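PDB 2V2K: ferredoxin from Mycobacterium smegmatis, which transfers electrons in a wide variety of metabolic reactions by means of bound iron-sulfur clusters. Local coordinates for residues C24-A29 with S85-T90; M31-P36 with A72-E77. One frame throughout, in Å; residues are numbered along the deposited sequence.

Interaction 1: residues C24-A29 with S85-T90; sequences CIYEGA and SKVGQT. With F3S (Fe3-s4 cluster), chain C.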
loop_
_atom_site.group_PDB
_atom_site.type_symbol
_atom_site.label_atom_id
_atom_site.label_comp_id
_atom_site.label_asym_id
_atom_site.label_seq_id
_atom_site.Cartn_x
_atom_site.Cartn_y
_atom_site.Cartn_z
ATOM N N CYS A 24 9.423 2.642 1.120
ATOM C CA CYS A 24 8.868 1.354 0.591
ATOM C C CYS A 24 7.358 1.350 0.296
ATOM O O CYS A 24 6.762 0.272 0.128
ATOM C CB CYS A 24 9.195 0.192 1.522
ATOM S SG CYS A 24 8.276 0.206 3.054
ATOM N N ILE A 25 6.751 2.544 0.190
ATOM C CA ILE A 25 5.330 2.698 -0.066
ATOM C C ILE A 25 5.180 3.226 -1.494
ATOM O O ILE A 25 5.574 4.343 -1.788
ATOM C CB ILE A 25 4.601 3.616 0.961
ATOM C CG1 ILE A 25 5.057 3.317 2.403
ATOM C CG2 ILE A 25 3.044 3.427 0.783
ATOM C CD1 ILE A 25 4.253 3.986 3.531
ATOM N N TYR A 26 4.637 2.369 -2.360
ATOM C CA TYR A 26 4.620 2.575 -3.809
ATOM C C TYR A 26 3.210 2.862 -4.320
ATOM O O TYR A 26 2.241 2.294 -3.809
ATOM C CB TYR A 26 5.157 1.355 -4.544
ATOM C CG TYR A 26 6.622 0.990 -4.305
ATOM C CD1 TYR A 26 7.574 1.117 -5.319
ATOM C CD2 TYR A 26 7.067 0.486 -3.067
ATOM C CE1 TYR A 26 8.935 0.749 -5.114
ATOM C CE2 TYR A 26 8.420 0.109 -2.869
ATOM C CZ TYR A 26 9.338 0.248 -3.892
ATOM O OH TYR A 26 10.666 -0.101 -3.686
ATOM N N GLU A 27 3.122 3.691 -5.360
ATOM C CA GLU A 27 1.822 4.153 -5.859
ATOM C C GLU A 27 1.313 3.385 -7.087
ATOM O O GLU A 27 2.011 3.296 -8.095
ATOM C CB GLU A 27 1.886 5.635 -6.213
ATOM C CG GLU A 27 0.516 6.242 -6.481
ATOM C CD GLU A 27 0.557 7.716 -6.781
ATOM O OE1 GLU A 27 1.648 8.324 -6.672
ATOM O OE2 GLU A 27 -0.505 8.279 -7.156
ATOM N N GLY A 28 0.090 2.875 -6.987
ATOM C CA GLY A 28 -0.640 2.295 -8.126
ATOM C C GLY A 28 -1.699 3.284 -8.620
ATOM O O GLY A 28 -1.811 4.397 -8.114
ATOM N N ALA A 29 -2.475 2.864 -9.613
ATOM C CA ALA A 29 -3.610 3.633 -10.103
ATOM C C ALA A 29 -4.713 3.821 -9.061
ATOM O O ALA A 29 -5.330 4.888 -9.009
ATOM C CB ALA A 29 -4.187 2.958 -11.349
ATOM N N SER A 85 10.644 6.342 -4.743
ATOM C CA SER A 85 10.834 7.685 -5.299
ATOM C C SER A 85 11.220 7.674 -6.782
ATOM O O SER A 85 10.740 8.511 -7.580
ATOM C CB SER A 85 11.865 8.474 -4.478
ATOM O OG SER A 85 11.418 9.814 -4.304
ATOM N N LYS A 86 12.070 6.726 -7.160
ATOM C CA LYS A 86 12.543 6.604 -8.525
ATOM C C LYS A 86 11.566 5.891 -9.482
ATOM O O LYS A 86 11.613 6.113 -10.701
ATOM C CB LYS A 86 13.881 5.863 -8.535
ATOM C CG LYS A 86 13.844 4.444 -7.924
ATOM C CD LYS A 86 15.275 4.005 -7.612
ATOM C CE LYS A 86 15.360 3.065 -6.442
ATOM N NZ LYS A 86 16.741 3.126 -5.876
ATOM N N VAL A 87 10.708 5.038 -8.931
ATOM C CA VAL A 87 9.700 4.288 -9.689
ATOM C C VAL A 87 8.496 5.167 -10.090
ATOM O O VAL A 87 8.010 5.103 -11.232
ATOM C CB VAL A 87 9.205 3.060 -8.855
ATOM C CG1 VAL A 87 8.117 2.307 -9.567
ATOM C CG2 VAL A 87 10.382 2.117 -8.553
ATOM N N GLY A 88 8.018 5.977 -9.149
ATOM C CA GLY A 88 6.812 6.775 -9.354
ATOM C C GLY A 88 5.567 5.905 -9.473
ATOM O O GLY A 88 5.589 4.723 -9.085
ATOM N N GLN A 89 4.484 6.480 -10.011
ATOM C CA GLN A 89 3.231 5.751 -10.145
ATOM C C GLN A 89 3.352 4.734 -11.263
ATOM O O GLN A 89 3.855 5.069 -12.336
ATOM C CB GLN A 89 2.052 6.693 -10.458
ATOM C CG GLN A 89 0.676 6.080 -10.167
ATOM C CD GLN A 89 -0.139 5.674 -11.385
ATOM O OE1 GLN A 89 0.333 4.957 -12.276
ATOM N NE2 GLN A 89 -1.403 6.123 -11.416
ATOM N N THR A 90 2.886 3.510 -11.023
ATOM C CA THR A 90 2.885 2.467 -12.050
ATOM C C THR A 90 1.568 1.680 -12.015
ATOM O O THR A 90 0.950 1.535 -10.967
ATOM C CB THR A 90 4.079 1.480 -11.929
ATOM O OG1 THR A 90 4.028 0.803 -10.676
ATOM C CG2 THR A 90 5.418 2.187 -12.059
HETATM FE FE1 F3S C . 7.034 -0.091 7.018
HETATM FE FE3 F3S C . 5.489 2.115 7.542
HETATM FE FE4 F3S C . 7.904 2.356 6.359
HETATM S S1 F3S C . 5.854 0.333 8.915
HETATM S S2 F3S C . 9.184 0.683 7.274
HETATM S S3 F3S C . 6.039 1.251 5.474
HETATM S S4 F3S C . 7.040 3.764 7.989
HETATM O O HOH W 1 4.702 2.279 -8.376
HETATM O O HOH W 2 5.646 4.895 -6.225
#

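Interaction 2: residues M31-P36 with A72-E77; sequences MLYIHP and ADFFAE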
loop_
_atom_site.group_PDB
_atom_site.type_symbol
_atom_site.label_atom_id
_atom_site.label_comp_id
_atom_site.label_asym_id
_atom_site.label_seq_id
_atom_site.Cartn_x
_atom_site.Cartn_y
_atom_site.Cartn_z
ATOM N N MET A 31 -4.549 2.732 -5.436
ATOM C CA MET A 31 -4.120 2.899 -4.030
ATOM C C MET A 31 -2.588 2.874 -3.952
ATOM O O MET A 31 -1.917 2.721 -4.975
ATOM C CB MET A 31 -4.738 1.813 -3.105
ATOM C CG MET A 31 -4.380 0.388 -3.471
ATOM S SD MET A 31 -5.243 -0.873 -2.495
ATOM C CE MET A 31 -4.465 -0.744 -0.893
ATOM N N LEU A 32 -2.059 3.093 -2.743
ATOM C CA LEU A 32 -0.651 2.834 -2.433
ATOM C C LEU A 32 -0.500 1.441 -1.791
ATOM O O LEU A 32 -1.457 0.882 -1.281
ATOM C CB LEU A 32 -0.057 3.914 -1.530
ATOM C CG LEU A 32 0.497 5.081 -2.336
ATOM C CD1 LEU A 32 -0.679 5.807 -3.014
ATOM C CD2 LEU A 32 1.326 6.028 -1.478
ATOM N N TYR A 33 0.720 0.907 -1.873
ATOM C CA TYR A 33 1.069 -0.467 -1.473
ATOM C C TYR A 33 2.404 -0.476 -0.728
ATOM O O TYR A 33 3.379 0.158 -1.181
ATOM C CB TYR A 33 1.172 -1.373 -2.706
ATOM C CG TYR A 33 -0.061 -1.421 -3.614
ATOM C CD1 TYR A 33 -0.282 -0.453 -4.611
ATOM C CD2 TYR A 33 -0.991 -2.434 -3.479
ATOM C CE1 TYR A 33 -1.416 -0.517 -5.445
ATOM C CE2 TYR A 33 -2.123 -2.504 -4.300
ATOM C CZ TYR A 33 -2.316 -1.548 -5.283
ATOM O OH TYR A 33 -3.448 -1.647 -6.071
ATOM N N ILE A 34 2.450 -1.142 0.416
ATOM C CA ILE A 34 3.696 -1.295 1.216
ATOM C C ILE A 34 4.420 -2.549 0.753
ATOM O O ILE A 34 3.826 -3.652 0.744
ATOM C CB ILE A 34 3.415 -1.364 2.732
ATOM C CG1 ILE A 34 2.896 0.003 3.211
ATOM C CG2 ILE A 34 4.659 -1.869 3.500
ATOM C CD1 ILE A 34 2.399 0.075 4.656
ATOM N N HIS A 35 5.691 -2.406 0.376
ATOM C CA HIS A 35 6.471 -3.571 -0.063
ATOM C C HIS A 35 6.847 -4.422 1.135
ATOM O O HIS A 35 7.619 -3.958 1.978
ATOM C CB HIS A 35 7.746 -3.128 -0.788
ATOM C CG HIS A 35 8.347 -4.193 -1.629
ATOM N ND1 HIS A 35 8.480 -5.490 -1.193
ATOM C CD2 HIS A 35 8.839 -4.167 -2.891
ATOM C CE1 HIS A 35 9.012 -6.223 -2.154
ATOM N NE2 HIS A 35 9.220 -5.450 -3.201
ATOM N N PRO A 36 6.311 -5.654 1.216
ATOM C CA PRO A 36 6.506 -6.501 2.402
ATOM C C PRO A 36 7.933 -7.020 2.635
ATOM O O PRO A 36 8.244 -7.474 3.745
ATOM C CB PRO A 36 5.576 -7.697 2.143
ATOM C CG PRO A 36 5.432 -7.764 0.728
ATOM C CD PRO A 36 5.506 -6.361 0.198
ATOM N N ALA A 72 1.637 -7.474 -1.599
ATOM C CA ALA A 72 2.730 -8.263 -2.154
ATOM C C ALA A 72 2.582 -8.425 -3.663
ATOM O O ALA A 72 3.545 -8.266 -4.412
ATOM C CB ALA A 72 2.800 -9.623 -1.477
ATOM N N ASP A 73 1.368 -8.743 -4.103
ATOM C CA ASP A 73 1.094 -8.974 -5.554
ATOM C C ASP A 73 1.387 -7.749 -6.446
ATOM O O ASP A 73 1.701 -7.897 -7.649
ATOM C CB ASP A 73 -0.372 -9.422 -5.768
ATOM C CG ASP A 73 -0.662 -10.864 -5.317
ATOM O OD1 ASP A 73 0.289 -11.648 -5.093
ATOM O OD2 ASP A 73 -1.871 -11.230 -5.224
ATOM N N PHE A 74 1.285 -6.544 -5.880
ATOM C CA PHE A 74 1.635 -5.320 -6.618
ATOM C C PHE A 74 3.052 -5.353 -7.226
ATOM O O PHE A 74 3.300 -4.748 -8.275
ATOM C CB PHE A 74 1.500 -4.076 -5.740
ATOM C CG PHE A 74 1.749 -2.785 -6.471
ATOM C CD1 PHE A 74 0.758 -2.207 -7.271
ATOM C CD2 PHE A 74 2.956 -2.116 -6.327
ATOM C CE1 PHE A 74 0.973 -1.009 -7.919
ATOM C CE2 PHE A 74 3.187 -0.910 -6.987
ATOM C CZ PHE A 74 2.212 -0.360 -7.782
ATOM N N PHE A 75 3.961 -6.059 -6.556
ATOM C CA PHE A 75 5.385 -6.076 -6.928
ATOM C C PHE A 75 5.787 -7.290 -7.804
ATOM O O PHE A 75 6.971 -7.554 -8.003
ATOM C CB PHE A 75 6.226 -5.963 -5.642
ATOM C CG PHE A 75 5.917 -4.743 -4.861
ATOM C CD1 PHE A 75 6.483 -3.541 -5.224
ATOM C CD2 PHE A 75 5.004 -4.765 -3.812
ATOM C CE1 PHE A 75 6.196 -2.392 -4.551
ATOM C CE2 PHE A 75 4.708 -3.606 -3.125
ATOM C CZ PHE A 75 5.311 -2.403 -3.485
ATOM N N ALA A 76 4.803 -8.023 -8.326
ATOM C CA ALA A 76 5.079 -9.171 -9.205
ATOM C C ALA A 76 6.083 -8.845 -10.328
ATOM O O ALA A 76 6.993 -9.641 -10.580
ATOM C CB ALA A 76 3.777 -9.729 -9.788
ATOM N N GLU A 77 5.926 -7.680 -10.973
ATOM C CA GLU A 77 6.779 -7.284 -12.115
ATOM C C GLU A 77 7.846 -6.251 -11.743
ATOM O O GLU A 77 8.817 -6.027 -12.493
ATOM C CB GLU A 77 5.909 -6.726 -13.234
ATOM C CG GLU A 77 4.833 -7.703 -13.716
#

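Interaction 1: residues C24-A29 with S85-T90
Glu-27 and Gly-28 lie beside Gln-89 and Thr-90, the chains running the same general way; the CA atoms of Glu-27 and Gln-89 are 4.8 Å apart. One direct backbone hydrogen bond joins them, Thr-90 N to Glu-27 O at 3.1 Å, nearly straight at 166°. A CA-H...O contact follows it, Gly-28 CA to Thr-90 O at 3.3 Å. The chain leaving helix 84-87, turned by Gly-88 (positive phi), is laid along hairpin strand 25-27, where Cys-24 and Ile-25 line an iron-sulfur cluster; water fills in where the backbones diverge. One molecule donates to Glu-27 O (2.9 Å) and Gly-88 O (2.7 Å) and accepts from Thr-90 OG1, which also binds Asn-92; another accepts from Glu-27 N and donates weakly to Gly-88 O. Glu-27 stands extended and lays CG against Gln-89 CG at 3.7 Å, with carboxylate and amide planes 69° apart. Gln-89 bends at its second torsion (chi2 -106°), carrying NE2 along Gly-28 to within 3.6 Å of Ala-29 CA. Val-87 meets the Tyr-26 ring at its edge, CG2 to CE1 at 4.0 Å. Glu-27 OE2 forms salt bridges with Lys-12 and Lys-14, and Tyr-26 OH hydrogen-bonds Glu-38 and Gly-83 N. Backbone and water hydrogen bonds therefore join the segments, while the Glu-27 carboxylate, paired with lysines, makes only van der Waals contact with aliphatic Gln-89 atoms.

Interaction 2: residues M31-P36 with A72-E77
Tyr-33 and Phe-74 form an offset stack, centroids 4.2 Å apart and planes only 12° from parallel. Phe-74 CD1 sits over the rim of the tyrosine ring, 3.3 Å from Tyr-33 CE1, and Phe-74 CB adds a CH-pi contact over the same ring. Phe-74 reaches this face with its CG turned away from its own backbone N (chi1 -176°), while Tyr-33 OH extends to Asp-93. The face-to-face stack of His-35 and Phe-75 is more tilted: centroids 4.0 Å apart, planes at 29°, CD2 of His-35 3.4 Å from CD1 of Phe-75. His-35 CB also rests on the Phe-75 face as a CH-pi donor. Hydrogen bonds at both imidazole nitrogens, NE2 to the Gly-79 carbonyl and the Asp-37 backbone N-H to ND1, fix the ring's rotation. Phe-75 is covered on both faces, by His-35 on one and by the edge of Phe-74, CD2 over its centre, on the other; Tyr-33 O lies at its edge. Aliphatic packing closes the end, Pro-36 CG against Ala-72 CB at 3.9 Å. No hydrogen bond crosses between the segments. The end of helix 67-73 and the type I turn from Asp-73 to Ala-76 thus cover one side of strand 32-34 with aromatic rings, while Leu-32 and Ile-34 point away and each touch an iron-sulfur cluster, consistent with 7Fe ferredoxins, in which a C-terminal extension packs over the two-cluster core.

From the N terminus, the chain makes the hairpin of strands 25-27 and 32-34, which supplies the first segments of both contacts. After strand 54-56 it returns through helix 67-73, and the turn following that helix closes the loop of interaction 2 against strand 32-34. It then continues through helix 84-87 to close the longer loop of interaction 1 beside strand 25-27, so interaction 2 is nested within interaction 1. The contacts adjoin: backbone hydrogen bonds of the hairpin link Tyr-26 with Tyr-33 and Cys-24 with His-35, and the Tyr-26 ring packs edge-to-face with Phe-75. Together they tie the C-terminal part of the chain to the hairpin.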